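Local coordinates for Tol-Pal system protein TolB (PDB 7MX5) that probably acts in the periplasm as part of the Tol-Pal system, which serves outer membrane invagination during cell division and maintains outer membrane integrity, at residues N26-L36 with I110-I121; A53-S61 with H86-Y97. One frame throughout, in Å; residues are numbered along the deposited sequence.

Contact 1: residues N26-L36 with I110-I121; sequences NGLYPIVETDL and IRQAGHMVSDAI
Ile31 and Val32 press as neighbouring knobs into holes on helix 110-121, where helix 29-36 crosses it at -48° with the axes 8.3 Å apart. Ile31 sits among Ile110, Arg111, Gly114 and His115, Val32 among Gly114, Val117, Ser118 and Ile121. Gly114 lies where the backbones come nearest, its CA 5.2 Å from that of Val32; having no side chain, it lets Leu28 CD2 come within 3.3 Å of its N and leaves room for Ile31 CG2. Leu28 also slides past Ile110, Leu28 CD2 lying 3.5 Å from Ile110 CD1, and at the far end Leu36 crosses Ile121 at about a right angle. Arg111 bends back at chi3 (85°), which brings NH1 to 3.5 Å from Ile31 CD1, while its NH2 forms a salt bridge with Asp158.

The polar part centres on Asp35. His115 ND1 donates to Asp35 OD2 over 2.6 Å, with OD2 practically in the ring plane and met on its syn side, though 27° out of the carboxylate plane. Asp35 OD1 turns to a salt bridge with Arg38. Ser118 OG, 3.1 Å from Asp35 OD2, gives its hydrogen to Gly114 O, which Ser118 N reaches from the opposite face. With both carboxylate oxygens engaged, the buried Asp35 is fixed in rotation; it could favour a protonated His115, though nearby Arg38 would partly offset this.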
loop_
_atom_site.group_PDB
_atom_site.type_symbol
_atom_site.label_atom_id
_atom_site.label_comp_id
_atom_site.label_asym_id
_atom_site.label_seq_id
_atom_site.Cartn_x
_atom_site.Cartn_y
_atom_site.Cartn_z
ATOM N N ASN A 26 -20.760 5.030 -18.623
ATOM C CA ASN A 26 -21.144 5.725 -17.402
ATOM C C ASN A 26 -20.028 6.594 -16.841
ATOM O O ASN A 26 -20.197 7.178 -15.766
ATOM C CB ASN A 26 -21.576 4.706 -16.343
ATOM C CG ASN A 26 -22.742 5.185 -15.508
ATOM O OD1 ASN A 26 -23.379 6.189 -15.826
ATOM N ND2 ASN A 26 -23.027 4.469 -14.426
ATOM N N GLY A 27 -18.905 6.707 -17.544
ATOM C CA GLY A 27 -17.688 7.218 -16.949
ATOM C C GLY A 27 -16.782 6.133 -16.418
ATOM O O GLY A 27 -15.892 6.422 -15.611
ATOM N N LEU A 28 -16.984 4.889 -16.853
ATOM C CA LEU A 28 -16.268 3.741 -16.312
ATOM C C LEU A 28 -14.923 3.543 -16.999
ATOM O O LEU A 28 -13.890 3.416 -16.333
ATOM C CB LEU A 28 -17.133 2.486 -16.455
ATOM C CG LEU A 28 -16.808 1.209 -15.676
ATOM C CD1 LEU A 28 -15.764 0.357 -16.390
ATOM C CD2 LEU A 28 -16.356 1.544 -14.273
ATOM N N TYR A 29 -14.922 3.508 -18.330
ATOM C CA TYR A 29 -13.705 3.162 -19.056
ATOM C C TYR A 29 -12.555 4.156 -18.884
ATOM O O TYR A 29 -11.398 3.703 -18.929
ATOM C CB TYR A 29 -14.040 2.936 -20.543
ATOM C CG TYR A 29 -14.018 4.160 -21.436
ATOM C CD1 TYR A 29 -12.832 4.622 -21.998
ATOM C CD2 TYR A 29 -15.191 4.834 -21.744
ATOM C CE1 TYR A 29 -12.816 5.735 -22.818
ATOM C CE2 TYR A 29 -15.184 5.946 -22.561
ATOM C CZ TYR A 29 -13.996 6.392 -23.096
ATOM O OH TYR A 29 -13.989 7.498 -23.914
ATOM N N PRO A 30 -12.764 5.469 -18.701
ATOM C CA PRO A 30 -11.604 6.324 -18.398
ATOM C C PRO A 30 -10.906 5.939 -17.107
ATOM O O PRO A 30 -9.678 6.058 -17.016
ATOM C CB PRO A 30 -12.202 7.736 -18.318
ATOM C CG PRO A 30 -13.506 7.662 -18.991
ATOM C CD PRO A 30 -13.995 6.261 -18.875
ATOM N N ILE A 31 -11.656 5.477 -16.105
ATOM C CA ILE A 31 -11.039 4.991 -14.875
ATOM C C ILE A 31 -10.211 3.743 -15.153
ATOM O O ILE A 31 -9.101 3.585 -14.627
ATOM C CB ILE A 31 -12.117 4.732 -13.807
ATOM C CG1 ILE A 31 -12.772 6.046 -13.378
ATOM C CG2 ILE A 31 -11.523 4.010 -12.606
ATOM C CD1 ILE A 31 -14.004 5.861 -12.517
ATOM N N VAL A 32 -10.730 2.840 -15.989
ATOM C CA VAL A 32 -9.987 1.633 -16.335
ATOM C C VAL A 32 -8.732 1.986 -17.123
ATOM O O VAL A 32 -7.645 1.454 -16.860
ATOM C CB VAL A 32 -10.888 0.658 -17.114
ATOM C CG1 VAL A 32 -10.088 -0.548 -17.584
ATOM C CG2 VAL A 32 -12.066 0.225 -16.256
ATOM N N GLU A 33 -8.859 2.887 -18.100
ATOM C CA GLU A 33 -7.696 3.324 -18.866
ATOM C C GLU A 33 -6.665 4.005 -17.976
ATOM O O GLU A 33 -5.458 3.877 -18.212
ATOM C CB GLU A 33 -8.139 4.260 -19.991
ATOM C CG GLU A 33 -7.005 4.823 -20.831
ATOM C CD GLU A 33 -7.489 5.840 -21.845
ATOM O OE1 GLU A 33 -8.719 6.020 -21.962
ATOM O OE2 GLU A 33 -6.644 6.459 -22.524
ATOM N N THR A 34 -7.119 4.722 -16.946
ATOM C CA THR A 34 -6.186 5.358 -16.021
ATOM C C THR A 34 -5.509 4.328 -15.125
ATOM O O THR A 34 -4.312 4.439 -14.838
ATOM C CB THR A 34 -6.913 6.406 -15.179
ATOM O OG1 THR A 34 -7.651 7.285 -16.038
ATOM C CG2 THR A 34 -5.918 7.215 -14.361
ATOM N N ASP A 35 -6.260 3.321 -14.672
ATOM C CA ASP A 35 -5.673 2.276 -13.839
ATOM C C ASP A 35 -4.611 1.498 -14.606
ATOM O O ASP A 35 -3.504 1.273 -14.103
ATOM C CB ASP A 35 -6.765 1.332 -13.333
ATOM C CG ASP A 35 -7.673 1.981 -12.309
ATOM O OD1 ASP A 35 -7.243 2.956 -11.656
ATOM O OD2 ASP A 35 -8.820 1.511 -12.154
ATOM N N LEU A 36 -4.932 1.083 -15.834
ATOM C CA LEU A 36 -3.975 0.325 -16.635
ATOM C C LEU A 36 -2.703 1.123 -16.892
ATOM O O LEU A 36 -1.615 0.543 -16.982
ATOM C CB LEU A 36 -4.618 -0.096 -17.956
ATOM C CG LEU A 36 -5.759 -1.111 -17.855
ATOM C CD1 LEU A 36 -5.991 -1.800 -19.189
ATOM C CD2 LEU A 36 -5.478 -2.134 -16.763
ATOM N N ILE A 110 -19.042 3.592 -8.794
ATOM C CA ILE A 110 -18.458 3.527 -10.129
ATOM C C ILE A 110 -16.940 3.404 -10.079
ATOM O O ILE A 110 -16.345 2.676 -10.877
ATOM C CB ILE A 110 -18.907 4.765 -10.936
ATOM C CG1 ILE A 110 -18.169 4.853 -12.271
ATOM C CG2 ILE A 110 -18.728 6.038 -10.118
ATOM C CD1 ILE A 110 -18.743 3.953 -13.333
ATOM N N ARG A 111 -16.284 4.103 -9.147
ATOM C CA ARG A 111 -14.830 4.018 -9.056
ATOM C C ARG A 111 -14.375 2.634 -8.612
ATOM O O ARG A 111 -13.330 2.152 -9.064
ATOM C CB ARG A 111 -14.296 5.089 -8.104
ATOM C CG ARG A 111 -14.210 6.477 -8.725
ATOM C CD ARG A 111 -13.181 7.348 -8.014
ATOM N NE ARG A 111 -11.825 7.138 -8.512
ATOM C CZ ARG A 111 -11.392 7.518 -9.707
ATOM N NH1 ARG A 111 -12.180 8.145 -10.564
ATOM N NH2 ARG A 111 -10.130 7.268 -10.048
ATOM N N GLN A 112 -15.143 1.979 -7.736
ATOM C CA GLN A 112 -14.799 0.620 -7.334
ATOM C C GLN A 112 -15.005 -0.370 -8.474
ATOM O O GLN A 112 -14.279 -1.366 -8.563
ATOM C CB GLN A 112 -15.620 0.209 -6.109
ATOM C CG GLN A 112 -17.093 -0.030 -6.395
ATOM C CD GLN A 112 -17.749 -0.963 -5.397
ATOM O OE1 GLN A 112 -17.783 -0.684 -4.198
ATOM N NE2 GLN A 112 -18.277 -2.077 -5.889
ATOM N N ALA A 113 -15.971 -0.109 -9.358
ATOM C CA ALA A 113 -16.214 -1.016 -10.475
ATOM C C ALA A 113 -15.084 -0.947 -11.493
ATOM O O ALA A 113 -14.657 -1.978 -12.026
ATOM C CB ALA A 113 -17.554 -0.691 -11.134
ATOM N N GLY A 114 -14.587 0.258 -11.777
ATOM C CA GLY A 114 -13.466 0.385 -12.694
ATOM C C GLY A 114 -12.204 -0.259 -12.157
ATOM O O GLY A 114 -11.435 -0.863 -12.908
ATOM N N HIS A 115 -11.976 -0.143 -10.847
ATOM C CA HIS A 115 -10.822 -0.796 -10.242
ATOM C C HIS A 115 -10.963 -2.313 -10.267
ATOM O O HIS A 115 -9.958 -3.024 -10.370
ATOM C CB HIS A 115 -10.628 -0.295 -8.811
ATOM C CG HIS A 115 -10.311 1.167 -8.724
ATOM N ND1 HIS A 115 -9.679 1.853 -9.738
ATOM C CD2 HIS A 115 -10.540 2.072 -7.743
ATOM C CE1 HIS A 115 -9.533 3.118 -9.387
ATOM N NE2 HIS A 115 -10.046 3.277 -8.180
ATOM N N MET A 116 -12.194 -2.825 -10.178
ATOM C CA MET A 116 -12.405 -4.265 -10.277
ATOM C C MET A 116 -12.132 -4.762 -11.691
ATOM O O MET A 116 -11.469 -5.788 -11.882
ATOM C CB MET A 116 -13.830 -4.619 -9.849
ATOM C CG MET A 116 -14.066 -4.555 -8.351
ATOM S SD MET A 116 -15.780 -4.176 -7.941
ATOM C CE MET A 116 -16.337 -5.756 -7.307
ATOM N N VAL A 117 -12.643 -4.046 -12.695
ATOM C CA VAL A 117 -12.379 -4.410 -14.084
ATOM C C VAL A 117 -10.884 -4.371 -14.367
ATOM O O VAL A 117 -10.328 -5.284 -14.991
ATOM C CB VAL A 117 -13.159 -3.485 -15.036
ATOM C CG1 VAL A 117 -12.755 -3.739 -16.480
ATOM C CG2 VAL A 117 -14.658 -3.678 -14.853
ATOM N N SER A 118 -10.207 -3.320 -13.902
ATOM C CA SER A 118 -8.767 -3.213 -14.105
ATOM C C SER A 118 -8.010 -4.293 -13.345
ATOM O O SER A 118 -6.975 -4.775 -13.823
ATOM C CB SER A 118 -8.282 -1.829 -13.682
ATOM O OG SER A 118 -9.077 -0.810 -14.264
ATOM N N ASP A 119 -8.499 -4.681 -12.164
ATOM C CA ASP A 119 -7.864 -5.764 -11.421
ATOM C C ASP A 119 -7.953 -7.078 -12.187
ATOM O O ASP A 119 -7.008 -7.877 -12.178
ATOM C CB ASP A 119 -8.509 -5.906 -10.042
ATOM C CG ASP A 119 -7.872 -5.004 -9.003
ATOM O OD1 ASP A 119 -7.026 -4.166 -9.377
ATOM O OD2 ASP A 119 -8.216 -5.135 -7.810
ATOM N N ALA A 120 -9.080 -7.316 -12.862
ATOM C CA ALA A 120 -9.235 -8.544 -13.633
ATOM C C ALA A 120 -8.371 -8.523 -14.887
ATOM O O ALA A 120 -7.821 -9.557 -15.285
ATOM C CB ALA A 120 -10.705 -8.755 -13.994
ATOM N N ILE A 121 -8.245 -7.358 -15.527
ATOM C CA ILE A 121 -7.384 -7.241 -16.702
ATOM C C ILE A 121 -5.932 -7.493 -16.321
ATOM O O ILE A 121 -5.205 -8.210 -17.018
ATOM C CB ILE A 121 -7.565 -5.860 -17.361
ATOM C CG1 ILE A 121 -8.985 -5.707 -17.909
ATOM C CG2 ILE A 121 -6.539 -5.657 -18.468
ATOM C CD1 ILE A 121 -9.267 -4.339 -18.492
#

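Contact 2: residues A53-S61 with H86-Y97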
loop_
_atom_site.group_PDB
_atom_site.type_symbol
_atom_site.label_atom_id
_atom_site.label_comp_id
_atom_site.label_asym_id
_atom_site.label_seq_id
_atom_site.Cartn_x
_atom_site.Cartn_y
_atom_site.Cartn_z
ATOM N N ALA A 53 -13.943 -1.935 -32.473
ATOM C CA ALA A 53 -14.400 -3.231 -31.995
ATOM C C ALA A 53 -15.420 -3.031 -30.882
ATOM O O ALA A 53 -15.572 -1.936 -30.336
ATOM C CB ALA A 53 -13.228 -4.090 -31.500
ATOM N N ALA A 54 -16.123 -4.109 -30.546
ATOM C CA ALA A 54 -17.159 -4.065 -29.523
ATOM C C ALA A 54 -17.277 -5.449 -28.892
ATOM O O ALA A 54 -16.410 -6.309 -29.069
ATOM C CB ALA A 54 -18.489 -3.585 -30.116
ATOM N N ILE A 55 -18.364 -5.659 -28.147
ATOM C CA ILE A 55 -18.588 -6.931 -27.473
ATOM C C ILE A 55 -18.835 -8.020 -28.507
ATOM O O ILE A 55 -19.714 -7.893 -29.369
ATOM C CB ILE A 55 -19.765 -6.820 -26.492
ATOM C CG1 ILE A 55 -19.348 -6.041 -25.243
ATOM C CG2 ILE A 55 -20.283 -8.202 -26.115
ATOM C CD1 ILE A 55 -18.287 -6.732 -24.418
ATOM N N ASN A 56 -18.051 -9.097 -28.425
ATOM C CA ASN A 56 -18.158 -10.252 -29.315
ATOM C C ASN A 56 -18.019 -9.872 -30.786
ATOM O O ASN A 56 -18.519 -10.582 -31.664
ATOM C CB ASN A 56 -19.470 -11.012 -29.084
ATOM C CG ASN A 56 -19.470 -11.788 -27.780
ATOM O OD1 ASN A 56 -18.449 -11.880 -27.100
ATOM N ND2 ASN A 56 -20.619 -12.351 -27.427
ATOM N N GLN A 57 -17.343 -8.759 -31.073
ATOM C CA GLN A 57 -17.065 -8.339 -32.446
ATOM C C GLN A 57 -15.694 -7.673 -32.453
ATOM O O GLN A 57 -15.564 -6.504 -32.077
ATOM C CB GLN A 57 -18.141 -7.399 -32.979
ATOM C CG GLN A 57 -17.856 -6.881 -34.383
ATOM C CD GLN A 57 -17.820 -5.366 -34.453
ATOM O OE1 GLN A 57 -18.806 -4.694 -34.148
ATOM N NE2 GLN A 57 -16.677 -4.820 -34.853
ATOM N N ILE A 58 -14.678 -8.419 -32.872
ATOM C CA ILE A 58 -13.326 -7.888 -33.007
ATOM C C ILE A 58 -12.590 -8.712 -34.053
ATOM O O ILE A 58 -12.706 -9.941 -34.095
ATOM C CB ILE A 58 -12.577 -7.879 -31.654
ATOM C CG1 ILE A 58 -11.190 -7.251 -31.814
ATOM C CG2 ILE A 58 -12.482 -9.282 -31.067
ATOM C CD1 ILE A 58 -10.520 -6.910 -30.504
ATOM N N GLN A 59 -11.846 -8.024 -34.916
ATOM C CA GLN A 59 -11.016 -8.658 -35.933
ATOM C C GLN A 59 -9.568 -8.274 -35.666
ATOM O O GLN A 59 -9.239 -7.085 -35.605
ATOM C CB GLN A 59 -11.451 -8.238 -37.339
ATOM C CG GLN A 59 -12.865 -8.677 -37.697
ATOM C CD GLN A 59 -12.896 -9.695 -38.821
ATOM O OE1 GLN A 59 -11.855 -10.179 -39.265
ATOM N NE2 GLN A 59 -14.097 -10.031 -39.282
ATOM N N ALA A 60 -8.709 -9.281 -35.505
ATOM C CA ALA A 60 -7.351 -9.066 -35.022
ATOM C C ALA A 60 -6.384 -8.589 -36.098
ATOM O O ALA A 60 -5.250 -8.228 -35.764
ATOM C CB ALA A 60 -6.813 -10.352 -34.392
ATOM N N SER A 61 -6.791 -8.578 -37.370
ATOM C CA SER A 61 -5.871 -8.175 -38.429
ATOM C C SER A 61 -5.474 -6.710 -38.307
ATOM O O SER A 61 -4.336 -6.349 -38.628
ATOM C CB SER A 61 -6.495 -8.439 -39.799
ATOM O OG SER A 61 -7.572 -7.553 -40.049
ATOM N N HIS A 86 -20.597 -5.209 -19.006
ATOM C CA HIS A 86 -20.155 -6.417 -19.692
ATOM C C HIS A 86 -18.876 -6.062 -20.437
ATOM O O HIS A 86 -18.915 -5.311 -21.417
ATOM C CB HIS A 86 -21.231 -6.936 -20.644
ATOM C CG HIS A 86 -20.883 -8.238 -21.296
ATOM N ND1 HIS A 86 -21.535 -8.708 -22.417
ATOM C CD2 HIS A 86 -19.949 -9.168 -20.988
ATOM C CE1 HIS A 86 -21.020 -9.871 -22.769
ATOM N NE2 HIS A 86 -20.056 -10.174 -21.918
ATOM N N TYR A 87 -17.746 -6.587 -19.971
ATOM C CA TYR A 87 -16.449 -6.232 -20.524
ATOM C C TYR A 87 -15.695 -7.483 -20.951
ATOM O O TYR A 87 -15.927 -8.580 -20.432
ATOM C CB TYR A 87 -15.609 -5.429 -19.518
ATOM C CG TYR A 87 -15.233 -6.188 -18.265
ATOM C CD1 TYR A 87 -16.100 -6.251 -17.182
ATOM C CD2 TYR A 87 -14.004 -6.828 -18.159
ATOM C CE1 TYR A 87 -15.759 -6.939 -16.033
ATOM C CE2 TYR A 87 -13.655 -7.517 -17.013
ATOM C CZ TYR A 87 -14.535 -7.569 -15.954
ATOM O OH TYR A 87 -14.193 -8.254 -14.811
ATOM N N GLN A 88 -14.788 -7.303 -21.909
ATOM C CA GLN A 88 -13.979 -8.393 -22.434
ATOM C C GLN A 88 -12.531 -7.941 -22.555
ATOM O O GLN A 88 -12.234 -6.748 -22.658
ATOM C CB GLN A 88 -14.485 -8.874 -23.800
ATOM C CG GLN A 88 -15.907 -9.401 -23.799
ATOM C CD GLN A 88 -16.400 -9.739 -25.192
ATOM O OE1 GLN A 88 -16.200 -8.975 -26.137
ATOM N NE2 GLN A 88 -17.051 -10.888 -25.326
ATOM N N LEU A 89 -11.630 -8.921 -22.540
ATOM C CA LEU A 89 -10.209 -8.703 -22.784
ATOM C C LEU A 89 -9.777 -9.658 -23.884
ATOM O O LEU A 89 -9.868 -10.878 -23.718
ATOM C CB LEU A 89 -9.383 -8.927 -21.514
ATOM C CG LEU A 89 -7.863 -8.832 -21.662
ATOM C CD1 LEU A 89 -7.462 -7.526 -22.332
ATOM C CD2 LEU A 89 -7.178 -8.978 -20.311
ATOM N N TYR A 90 -9.315 -9.108 -25.003
ATOM C CA TYR A 90 -9.017 -9.889 -26.197
ATOM C C TYR A 90 -7.513 -9.948 -26.421
ATOM O O TYR A 90 -6.858 -8.909 -26.549
ATOM C CB TYR A 90 -9.713 -9.298 -27.423
ATOM C CG TYR A 90 -9.696 -10.214 -28.624
ATOM C CD1 TYR A 90 -10.578 -11.282 -28.720
ATOM C CD2 TYR A 90 -8.795 -10.015 -29.662
ATOM C CE1 TYR A 90 -10.567 -12.123 -29.814
ATOM C CE2 TYR A 90 -8.776 -10.851 -30.762
ATOM C CZ TYR A 90 -9.664 -11.903 -30.832
ATOM O OH TYR A 90 -9.651 -12.742 -31.924
ATOM N N ASP A 91 -6.975 -11.166 -26.473
ATOM C CA ASP A 91 -5.596 -11.390 -26.886
ATOM C C ASP A 91 -5.549 -11.433 -28.409
ATOM O O ASP A 91 -6.187 -12.291 -29.029
ATOM C CB ASP A 91 -5.067 -12.691 -26.280
ATOM C CG ASP A 91 -3.569 -12.871 -26.478
ATOM O OD1 ASP A 91 -3.089 -12.773 -27.627
ATOM O OD2 ASP A 91 -2.869 -13.122 -25.475
ATOM N N VAL A 92 -4.799 -10.511 -29.011
ATOM C CA VAL A 92 -4.811 -10.386 -30.466
ATOM C C VAL A 92 -3.944 -11.459 -31.116
ATOM O O VAL A 92 -4.347 -12.077 -32.108
ATOM C CB VAL A 92 -4.372 -8.968 -30.876
ATOM C CG1 VAL A 92 -3.783 -8.967 -32.280
ATOM C CG2 VAL A 92 -5.547 -8.008 -30.784
ATOM N N GLN A 93 -2.747 -11.699 -30.575
ATOM C CA GLN A 93 -1.858 -12.699 -31.160
ATOM C C GLN A 93 -2.472 -14.092 -31.078
ATOM O O GLN A 93 -2.505 -14.829 -32.071
ATOM C CB GLN A 93 -0.497 -12.665 -30.465
ATOM C CG GLN A 93 0.218 -11.327 -30.571
ATOM C CD GLN A 93 0.752 -11.061 -31.966
ATOM O OE1 GLN A 93 0.947 -11.985 -32.757
ATOM N NE2 GLN A 93 0.985 -9.791 -32.277
ATOM N N LYS A 94 -2.969 -14.466 -29.901
ATOM C CA LYS A 94 -3.635 -15.751 -29.733
ATOM C C LYS A 94 -5.037 -15.770 -30.326
ATOM O O LYS A 94 -5.604 -16.857 -30.489
ATOM C CB LYS A 94 -3.695 -16.118 -28.248
ATOM C CG LYS A 94 -2.350 -16.034 -27.541
ATOM C CD LYS A 94 -2.308 -16.926 -26.313
ATOM C CE LYS A 94 -0.878 -17.173 -25.858
ATOM N NZ LYS A 94 -0.823 -17.886 -24.550
ATOM N N GLN A 95 -5.598 -14.603 -30.652
ATOM C CA GLN A 95 -6.923 -14.490 -31.265
ATOM C C GLN A 95 -7.991 -15.163 -30.403
ATOM O O GLN A 95 -8.808 -15.952 -30.883
ATOM C CB GLN A 95 -6.923 -15.056 -32.687
ATOM C CG GLN A 95 -6.436 -14.073 -33.741
ATOM C CD GLN A 95 -6.856 -14.464 -35.145
ATOM O OE1 GLN A 95 -7.792 -13.895 -35.707
ATOM N NE2 GLN A 95 -6.163 -15.440 -35.720
ATOM N N GLN A 96 -7.982 -14.837 -29.112
ATOM C CA GLN A 96 -8.944 -15.396 -28.176
ATOM C C GLN A 96 -9.196 -14.390 -27.063
ATOM O O GLN A 96 -8.415 -13.458 -26.852
ATOM C CB GLN A 96 -8.456 -16.726 -27.592
ATOM C CG GLN A 96 -7.249 -16.592 -26.679
ATOM C CD GLN A 96 -6.633 -17.931 -26.331
ATOM O OE1 GLN A 96 -6.078 -18.614 -27.191
ATOM N NE2 GLN A 96 -6.725 -18.314 -25.063
ATOM N N TYR A 97 -10.300 -14.592 -26.350
ATOM C CA TYR A 97 -10.666 -13.736 -25.232
ATOM C C TYR A 97 -9.972 -14.212 -23.965
ATOM O O TYR A 97 -10.052 -15.393 -23.610
ATOM C CB TYR A 97 -12.182 -13.727 -25.026
ATOM C CG TYR A 97 -12.935 -12.899 -26.039
ATOM C CD1 TYR A 97 -12.855 -11.513 -26.029
ATOM C CD2 TYR A 97 -13.731 -13.504 -27.004
ATOM C CE1 TYR A 97 -13.543 -10.751 -26.954
ATOM C CE2 TYR A 97 -14.422 -12.751 -27.932
ATOM C CZ TYR A 97 -14.324 -11.375 -27.902
ATOM O OH TYR A 97 -15.010 -10.619 -28.823
#
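A type II beta turn, Ala54 to Gln57, and the extended chain after it lie across the outer face of the mixed sheet of the TolB amino-terminal domain, over the hairpin of strands 83-91 and 96-105. That hairpin closes with a G1 beta bulge, Gln95 and Gln96 both facing Asp91, and with an Asx motif in which Asp91 OD1 takes the backbone N of Lys94.

At the turn, Gln88 reaches across to Asn56 with its chain extended beyond CG. Its OE1 accepts from Asn56 N at 2.9 Å, nearly straight at 170°, and this bond carries the contact. Gln88 NE2 also lies against Asn56 OD1, at a separation so short that its exact geometry is doubtful, the two amides turned well out of a common plane. Gln88 NE2 also bonds Asn100 OD1, which His86 NE2 shares, so Asn100 helps position both side chains next to the turn. Ile55 lays CD1 over the face of the His86 ring, 4.3 Å from its centroid, in a CH-pi contact.

Further along, hydrophobic contacts take over. Ile58 has CG1 anti to the backbone N (chi1 -177°), which carries the chain outward, leaving CD1 beyond the CG-CD2 rim of the Tyr90 ring, while CG2 settles near the ring centre, 3.6 Å from the centroid and 10° off the normal. Gln96 O lies over the opposite face of that ring. Tyr97 OH comes within 3.2 Å of Asn56 CA. Farther on, Ala60 CB meets the edge of Tyr90, rests on Val92 CG1 at 3.9 Å and touches Gln95 CG at 3.8 Å.

The two contacts cover opposite faces of one sheet in the amino-terminal domain. Contact 1 is mostly buried, a helix pair whose members both pack on the sheet; contact 2, partly buried and farther from the centre of the chain, lays an irregular segment over the other face. Strand 83-91 joins them through its alternating side chains: Tyr87 and Leu89 point to helix 110-126, where Tyr87 packs on Val117 and Ala120 and Leu89 on Ile121, while His86, Gln88 and Tyr90 meet residues 53-61. The chemistry differs accordingly: aliphatic knobs around a buried histidine-carboxylate hydrogen bond in contact 1, hydrogen bonding between neutral amides and methyls over aromatic rings in contact 2.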